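Local coordinates for 3-oxoacyl-(acyl-carrier protein) synthase II (PDB 1J3N), which probably catalyses the condensation step of fatty acid elongation, joining an acyl group to malonyl-acyl-carrier protein as a homodimeric beta-ketoacyl synthase of the thiolase superfamily, at residues Gly276-Ala288 / Leu390-Ala404. Sequence-based numbering, arbitrary orientation.
Sequences GAALAMARALKDA and LSNSFAFGGHNAVLA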
ATOM      1  N   GLY A 276     -21.115   2.193  -4.198  1.00 21.17           N
ATOM      2  CA  GLY A 276     -19.689   2.231  -4.504  1.00 20.45           C
ATOM      3  C   GLY A 276     -19.283   1.088  -5.421  1.00 20.99           C
ATOM      4  O   GLY A 276     -18.537   1.266  -6.391  1.00 21.21           O
ATOM      5  N   ALA A 277     -19.784  -0.102  -5.115  1.00 22.35           N
ATOM      6  CA  ALA A 277     -19.480  -1.288  -5.904  1.00 20.95           C
ATOM      7  C   ALA A 277     -19.986  -1.122  -7.334  1.00 21.64           C
ATOM      8  O   ALA A 277     -19.318  -1.516  -8.284  1.00 21.65           O
ATOM      9  CB  ALA A 277     -20.109  -2.518  -5.261  1.00 22.29           C
ATOM     10  N   ALA A 278     -21.175  -0.547  -7.481  1.00 22.05           N
ATOM     11  CA  ALA A 278     -21.750  -0.333  -8.804  1.00 23.60           C
ATOM     12  C   ALA A 278     -20.822   0.580  -9.599  1.00 22.78           C
ATOM     13  O   ALA A 278     -20.567   0.357 -10.779  1.00 26.44           O
ATOM     14  CB  ALA A 278     -23.143   0.302  -8.678  1.00 21.87           C
ATOM     15  N   LEU A 279     -20.318   1.613  -8.937  1.00 25.05           N
ATOM     16  CA  LEU A 279     -19.416   2.562  -9.571  1.00 23.69           C
ATOM     17  C   LEU A 279     -18.108   1.898 -10.006  1.00 23.16           C
ATOM     18  O   LEU A 279     -17.624   2.141 -11.110  1.00 23.94           O
ATOM     19  CB  LEU A 279     -19.133   3.712  -8.608  1.00 25.45           C
ATOM     20  CG  LEU A 279     -18.176   4.829  -9.023  1.00 23.56           C
ATOM     21  CD1 LEU A 279     -18.566   5.382 -10.381  1.00 27.40           C
ATOM     22  CD2 LEU A 279     -18.225   5.929  -7.962  1.00 25.31           C
ATOM     23  N   ALA A 280     -17.540   1.056  -9.142  1.00 22.42           N
ATOM     24  CA  ALA A 280     -16.287   0.372  -9.463  1.00 22.73           C
ATOM     25  C   ALA A 280     -16.463  -0.624 -10.616  1.00 22.24           C
ATOM     26  O   ALA A 280     -15.590  -0.746 -11.471  1.00 21.71           O
ATOM     27  CB  ALA A 280     -15.745  -0.339  -8.224  1.00 23.86           C
ATOM     28  N   MET A 281     -17.580  -1.350 -10.640  1.00 23.14           N
ATOM     29  CA  MET A 281     -17.808  -2.296 -11.736  1.00 22.35           C
ATOM     30  C   MET A 281     -17.985  -1.520 -13.042  1.00 22.22           C
ATOM     31  O   MET A 281     -17.442  -1.898 -14.080  1.00 22.80           O
ATOM     32  CB  MET A 281     -19.052  -3.168 -11.490  1.00 21.84           C
ATOM     33  CG  MET A 281     -18.877  -4.268 -10.447  1.00 23.88           C
ATOM     34  SD  MET A 281     -20.318  -5.346 -10.341  1.00 22.39           S
ATOM     35  CE  MET A 281     -21.384  -4.391  -9.289  1.00 19.22           C
ATOM     36  N   ALA A 282     -18.741  -0.427 -12.986  1.00 24.29           N
ATOM     37  CA  ALA A 282     -18.984   0.395 -14.174  1.00 24.19           C
ATOM     38  C   ALA A 282     -17.673   0.948 -14.722  1.00 25.16           C
ATOM     39  O   ALA A 282     -17.496   1.078 -15.935  1.00 25.69           O
ATOM     40  CB  ALA A 282     -19.938   1.546 -13.837  1.00 24.34           C
ATOM     41  N   ARG A 283     -16.751   1.277 -13.827  1.00 25.44           N
ATOM     42  CA  ARG A 283     -15.462   1.799 -14.254  1.00 23.88           C
ATOM     43  C   ARG A 283     -14.591   0.709 -14.857  1.00 23.83           C
ATOM     44  O   ARG A 283     -13.768   0.984 -15.733  1.00 21.10           O
ATOM     45  CB  ARG A 283     -14.745   2.469 -13.079  1.00 24.12           C
ATOM     46  CG  ARG A 283     -15.365   3.800 -12.722  1.00 24.25           C
ATOM     47  CD  ARG A 283     -14.867   4.349 -11.411  1.00 25.46           C
ATOM     48  NE  ARG A 283     -15.377   5.697 -11.197  1.00 28.38           N
ATOM     49  CZ  ARG A 283     -15.236   6.382 -10.069  1.00 29.56           C
ATOM     50  NH1 ARG A 283     -14.600   5.846  -9.037  1.00 28.49           N
ATOM     51  NH2 ARG A 283     -15.720   7.614  -9.980  1.00 31.32           N
ATOM     52  N   ALA A 284     -14.771  -0.527 -14.396  1.00 24.52           N
ATOM     53  CA  ALA A 284     -13.986  -1.641 -14.929  1.00 22.40           C
ATOM     54  C   ALA A 284     -14.442  -1.935 -16.350  1.00 22.01           C
ATOM     55  O   ALA A 284     -13.628  -2.243 -17.220  1.00 20.67           O
ATOM     56  CB  ALA A 284     -14.155  -2.871 -14.062  1.00 23.75           C
ATOM     57  N   LEU A 285     -15.750  -1.849 -16.578  1.00 21.66           N
ATOM     58  CA  LEU A 285     -16.305  -2.089 -17.904  1.00 22.71           C
ATOM     59  C   LEU A 285     -15.827  -0.999 -18.861  1.00 22.74           C
ATOM     60  O   LEU A 285     -15.370  -1.292 -19.961  1.00 21.73           O
ATOM     61  CB  LEU A 285     -17.838  -2.118 -17.856  1.00 23.21           C
ATOM     62  CG  LEU A 285     -18.455  -3.316 -17.116  1.00 25.53           C
ATOM     63  CD1 LEU A 285     -19.969  -3.154 -17.042  1.00 26.83           C
ATOM     64  CD2 LEU A 285     -18.086  -4.606 -17.824  1.00 24.90           C
ATOM     65  N   LYS A 286     -15.936   0.256 -18.435  1.00 26.51           N
ATOM     66  CA  LYS A 286     -15.496   1.394 -19.244  1.00 28.99           C
ATOM     67  C   LYS A 286     -14.007   1.282 -19.579  1.00 28.44           C
ATOM     68  O   LYS A 286     -13.603   1.471 -20.724  1.00 30.07           O
ATOM     69  CB  LYS A 286     -15.750   2.711 -18.493  1.00 33.54           C
ATOM     70  CG  LYS A 286     -17.226   3.091 -18.333  1.00 40.25           C
ATOM     71  CD  LYS A 286     -17.394   4.312 -17.420  1.00 42.31           C
ATOM     72  CE  LYS A 286     -18.834   4.831 -17.395  1.00 44.80           C
ATOM     73  NZ  LYS A 286     -19.827   3.844 -16.878  1.00 46.31           N
ATOM     74  N   ASP A 287     -13.192   0.979 -18.574  1.00 27.28           N
ATOM     75  CA  ASP A 287     -11.747   0.840 -18.774  1.00 26.63           C
ATOM     76  C   ASP A 287     -11.420  -0.279 -19.787  1.00 27.14           C
ATOM     77  O   ASP A 287     -10.509  -0.139 -20.608  1.00 26.65           O
ATOM     78  CB  ASP A 287     -11.069   0.565 -17.421  1.00 27.48           C
ATOM     79  CG  ASP A 287      -9.557   0.480 -17.526  1.00 27.37           C
ATOM     80  OD1 ASP A 287      -8.935   1.437 -18.031  1.00 28.32           O
ATOM     81  OD2 ASP A 287      -8.992  -0.547 -17.093  1.00 27.71           O
ATOM     82  N   ALA A 288     -12.170  -1.379 -19.743  1.00 25.51           N
ATOM     83  CA  ALA A 288     -11.937  -2.487 -20.671  1.00 27.50           C
ATOM     84  C   ALA A 288     -12.612  -2.247 -22.022  1.00 28.88           C
ATOM     85  O   ALA A 288     -12.380  -2.978 -22.987  1.00 30.21           O
ATOM     86  CB  ALA A 288     -12.437  -3.781 -20.070  1.00 28.27           C
ATOM     87  N   LEU A 390     -15.845 -10.531 -14.522  1.00 24.49           N
ATOM     88  CA  LEU A 390     -15.376  -9.559 -13.544  1.00 23.83           C
ATOM     89  C   LEU A 390     -15.002 -10.268 -12.247  1.00 23.31           C
ATOM     90  O   LEU A 390     -15.505 -11.358 -11.952  1.00 25.29           O
ATOM     91  CB  LEU A 390     -16.456  -8.511 -13.237  1.00 23.55           C
ATOM     92  CG  LEU A 390     -16.876  -7.521 -14.327  1.00 24.38           C
ATOM     93  CD1 LEU A 390     -17.826  -6.496 -13.721  1.00 22.54           C
ATOM     94  CD2 LEU A 390     -15.643  -6.827 -14.914  1.00 20.51           C
ATOM     95  N   SER A 391     -14.112  -9.638 -11.488  1.00 22.15           N
ATOM     96  CA  SER A 391     -13.671 -10.133 -10.195  1.00 23.99           C
ATOM     97  C   SER A 391     -13.874  -8.969  -9.228  1.00 23.48           C
ATOM     98  O   SER A 391     -13.187  -7.958  -9.323  1.00 21.11           O
ATOM     99  CB  SER A 391     -12.198 -10.523 -10.241  1.00 25.43           C
ATOM    100  OG  SER A 391     -11.849 -11.238  -9.069  1.00 26.53           O
ATOM    101  N   ASN A 392     -14.815  -9.112  -8.297  1.00 24.18           N
ATOM    102  CA  ASN A 392     -15.119  -8.038  -7.356  1.00 22.01           C
ATOM    103  C   ASN A 392     -14.437  -8.107  -5.996  1.00 22.72           C
ATOM    104  O   ASN A 392     -14.219  -9.183  -5.446  1.00 22.46           O
ATOM    105  CB  ASN A 392     -16.635  -7.942  -7.123  1.00 22.23           C
ATOM    106  CG  ASN A 392     -17.400  -7.477  -8.360  1.00 23.82           C
ATOM    107  OD1 ASN A 392     -16.837  -6.861  -9.261  1.00 22.41           O
ATOM    108  ND2 ASN A 392     -18.704  -7.755  -8.388  1.00 23.61           N
ATOM    109  N   SER A 393     -14.131  -6.931  -5.455  1.00 23.47           N
ATOM    110  CA  SER A 393     -13.510  -6.792  -4.142  1.00 25.42           C
ATOM    111  C   SER A 393     -13.971  -5.469  -3.528  1.00 26.72           C
ATOM    112  O   SER A 393     -13.535  -4.398  -3.958  1.00 25.46           O
ATOM    113  CB  SER A 393     -11.989  -6.819  -4.267  1.00 25.23           C
ATOM    114  OG  SER A 393     -11.548  -8.107  -4.659  1.00 22.35           O
ATOM    115  N   PHE A 394     -14.857  -5.561  -2.530  1.00 26.68           N
ATOM    116  CA  PHE A 394     -15.428  -4.396  -1.844  1.00 28.07           C
ATOM    117  C   PHE A 394     -15.064  -4.451  -0.365  1.00 28.72           C
ATOM    118  O   PHE A 394     -15.785  -5.034   0.439  1.00 32.86           O
ATOM    119  CB  PHE A 394     -16.946  -4.399  -2.028  1.00 26.30           C
ATOM    120  CG  PHE A 394     -17.375  -4.622  -3.454  1.00 28.34           C
ATOM    121  CD1 PHE A 394     -16.835  -3.852  -4.482  1.00 27.31           C
ATOM    122  CD2 PHE A 394     -18.300  -5.610  -3.772  1.00 24.62           C
ATOM    123  CE1 PHE A 394     -17.207  -4.061  -5.808  1.00 26.61           C
ATOM    124  CE2 PHE A 394     -18.680  -5.826  -5.098  1.00 25.65           C
ATOM    125  CZ  PHE A 394     -18.128  -5.047  -6.119  1.00 26.61           C
ATOM    126  N   ALA A 395     -13.963  -3.787  -0.028  1.00 30.11           N
ATOM    127  CA  ALA A 395     -13.363  -3.782   1.308  1.00 30.07           C
ATOM    128  C   ALA A 395     -13.832  -2.865   2.430  1.00 29.39           C
ATOM    129  O   ALA A 395     -14.596  -1.926   2.228  1.00 29.67           O
ATOM    130  CB  ALA A 395     -11.860  -3.592   1.144  1.00 29.28           C
ATOM    131  N   PHE A 396     -13.324  -3.169   3.624  1.00 29.53           N
ATOM    132  CA  PHE A 396     -13.575  -2.390   4.831  1.00 29.11           C
ATOM    133  C   PHE A 396     -12.912  -1.047   4.526  1.00 29.34           C
ATOM    134  O   PHE A 396     -11.810  -1.010   3.969  1.00 29.14           O
ATOM    135  CB  PHE A 396     -12.862  -3.014   6.038  1.00 30.84           C
ATOM    136  CG  PHE A 396     -13.617  -4.132   6.702  1.00 32.68           C
ATOM    137  CD1 PHE A 396     -14.137  -5.187   5.963  1.00 33.82           C
ATOM    138  CD2 PHE A 396     -13.769  -4.148   8.086  1.00 33.36           C
ATOM    139  CE1 PHE A 396     -14.798  -6.244   6.592  1.00 35.12           C
ATOM    140  CE2 PHE A 396     -14.427  -5.200   8.723  1.00 36.29           C
ATOM    141  CZ  PHE A 396     -14.943  -6.251   7.972  1.00 34.23           C
ATOM    142  N   GLY A 397     -13.569   0.047   4.894  1.00 28.11           N
ATOM    143  CA  GLY A 397     -13.013   1.361   4.621  1.00 27.78           C
ATOM    144  C   GLY A 397     -13.787   1.992   3.485  1.00 27.14           C
ATOM    145  O   GLY A 397     -14.008   3.201   3.461  1.00 28.97           O
ATOM    146  N   GLY A 398     -14.215   1.156   2.544  1.00 25.41           N
ATOM    147  CA  GLY A 398     -14.976   1.639   1.408  1.00 22.89           C
ATOM    148  C   GLY A 398     -14.246   1.500   0.090  1.00 22.22           C
ATOM    149  O   GLY A 398     -14.734   1.966  -0.944  1.00 21.98           O
ATOM    150  N   HIS A 399     -13.081   0.852   0.121  1.00 19.78           N
ATOM    151  CA  HIS A 399     -12.273   0.656  -1.077  1.00 20.53           C
ATOM    152  C   HIS A 399     -12.883  -0.420  -1.973  1.00 20.69           C
ATOM    153  O   HIS A 399     -13.053  -1.568  -1.554  1.00 21.15           O
ATOM    154  CB  HIS A 399     -10.854   0.248  -0.677  1.00 18.39           C
ATOM    155  CG  HIS A 399     -10.311   1.034   0.468  1.00 18.41           C
ATOM    156  ND1 HIS A 399      -9.623   2.218   0.302  1.00 20.00           N
ATOM    157  CD2 HIS A 399     -10.403   0.834   1.803  1.00 20.15           C
ATOM    158  CE1 HIS A 399      -9.315   2.713   1.488  1.00 19.99           C
ATOM    159  NE2 HIS A 399      -9.778   1.893   2.415  1.00 20.07           N
ATOM    160  N   ASN A 400     -13.202  -0.040  -3.207  1.00 19.86           N
ATOM    161  CA  ASN A 400     -13.792  -0.956  -4.169  1.00 19.76           C
ATOM    162  C   ASN A 400     -12.849  -1.097  -5.346  1.00 20.87           C
ATOM    163  O   ASN A 400     -12.436  -0.103  -5.940  1.00 22.08           O
ATOM    164  CB  ASN A 400     -15.143  -0.422  -4.650  1.00 19.56           C
ATOM    165  CG  ASN A 400     -16.105  -0.191  -3.514  1.00 21.47           C
ATOM    166  OD1 ASN A 400     -16.405  -1.108  -2.754  1.00 25.78           O
ATOM    167  ND2 ASN A 400     -16.589   1.036  -3.382  1.00 22.26           N
ATOM    168  N   ALA A 401     -12.503  -2.336  -5.668  1.00 20.19           N
ATOM    169  CA  ALA A 401     -11.606  -2.617  -6.777  1.00 22.00           C
ATOM    170  C   ALA A 401     -12.188  -3.772  -7.584  1.00 21.83           C
ATOM    171  O   ALA A 401     -12.555  -4.814  -7.030  1.00 22.97           O
ATOM    172  CB  ALA A 401     -10.214  -2.975  -6.250  1.00 20.01           C
ATOM    173  N   VAL A 402     -12.273  -3.576  -8.892  1.00 22.65           N
ATOM    174  CA  VAL A 402     -12.817  -4.578  -9.798  1.00 21.79           C
ATOM    175  C   VAL A 402     -11.876  -4.839 -10.976  1.00 22.65           C
ATOM    176  O   VAL A 402     -11.319  -3.906 -11.560  1.00 21.11           O
ATOM    177  CB  VAL A 402     -14.181  -4.113 -10.362  1.00 23.50           C
ATOM    178  CG1 VAL A 402     -14.713  -5.133 -11.364  1.00 17.51           C
ATOM    179  CG2 VAL A 402     -15.166  -3.911  -9.222  1.00 22.10           C
ATOM    180  N   LEU A 403     -11.698  -6.113 -11.311  1.00 21.48           N
ATOM    181  CA  LEU A 403     -10.851  -6.484 -12.429  1.00 22.30           C
ATOM    182  C   LEU A 403     -11.727  -7.126 -13.493  1.00 21.98           C
ATOM    183  O   LEU A 403     -12.681  -7.845 -13.176  1.00 22.29           O
ATOM    184  CB  LEU A 403      -9.754  -7.472 -11.995  1.00 20.93           C
ATOM    185  CG  LEU A 403      -8.645  -6.953 -11.067  1.00 21.63           C
ATOM    186  CD1 LEU A 403      -7.653  -8.066 -10.801  1.00 22.55           C
ATOM    187  CD2 LEU A 403      -7.937  -5.770 -11.689  1.00 22.21           C
ATOM    188  N   ALA A 404     -11.399  -6.848 -14.749  1.00 21.10           N
ATOM    189  CA  ALA A 404     -12.119  -7.395 -15.886  1.00 22.07           C
ATOM    190  C   ALA A 404     -11.155  -8.254 -16.693  1.00 22.78           C
ATOM    191  O   ALA A 404     -10.105  -7.782 -17.139  1.00 21.57           O
ATOM    192  CB  ALA A 404     -12.674  -6.268 -16.759  1.00 20.06           C
TER
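The amide nitrogen Asn-400 ND2 lies 3.4 Å from Gly-276 C and is gripped by two oxygens outside the pair, Ser-261 OG and Asp-263 OD1. Ser-261 OG also bonds the carbonyl oxygen of Gly-276, so one hydroxyl ties the first turn of the helix to the Asn-400 amide. A CB on Gly-276 would clash with Asn-400 ND2, which suits the glycine there. The hydrogen bond that does cross between helix and hairpin is weak: Asn-392 ND2, whose stronger partner is Glu-312, reaches Met-281 SD at 3.5 Å with an N-H...S angle of 144°. The two side chains cross at about a right angle; Met-281 CG lies beside the backbone N (chi1 -75°), and the extended chi2 carries SD on to the Asn-392 amide. Asn-392 OD1 is buried against Met-281 CG without a hydrogen-bond partner.

Ala-277 CB stands over the middle of the Phe-394 ring, 3.3 Å from its centroid, a tight CH-pi contact, while Met-281 CG lies at the ring edge. An alanine in place of Phe-394 would probably leave a gap under Ala-277 and take away packing beside Met-281. Val-402 straddles the helix surface, CG1 against Ala-284 CB (3.6 Å) and CG2 against Ala-280 CB (3.8 Å); the small alanines are consistent with the close 7.4 Å approach of the axes of helix 276-288 and strand 399-404.

The helix thus packs on one face of the 388-394/399-406 hairpin, beside helix 306-324, while helix 163-176 packs against the other face through Ser-393, Ala-401 and Leu-403, two helical layers about the sheet, as in the five-layered alpha-beta-alpha-beta-alpha thiolase fold.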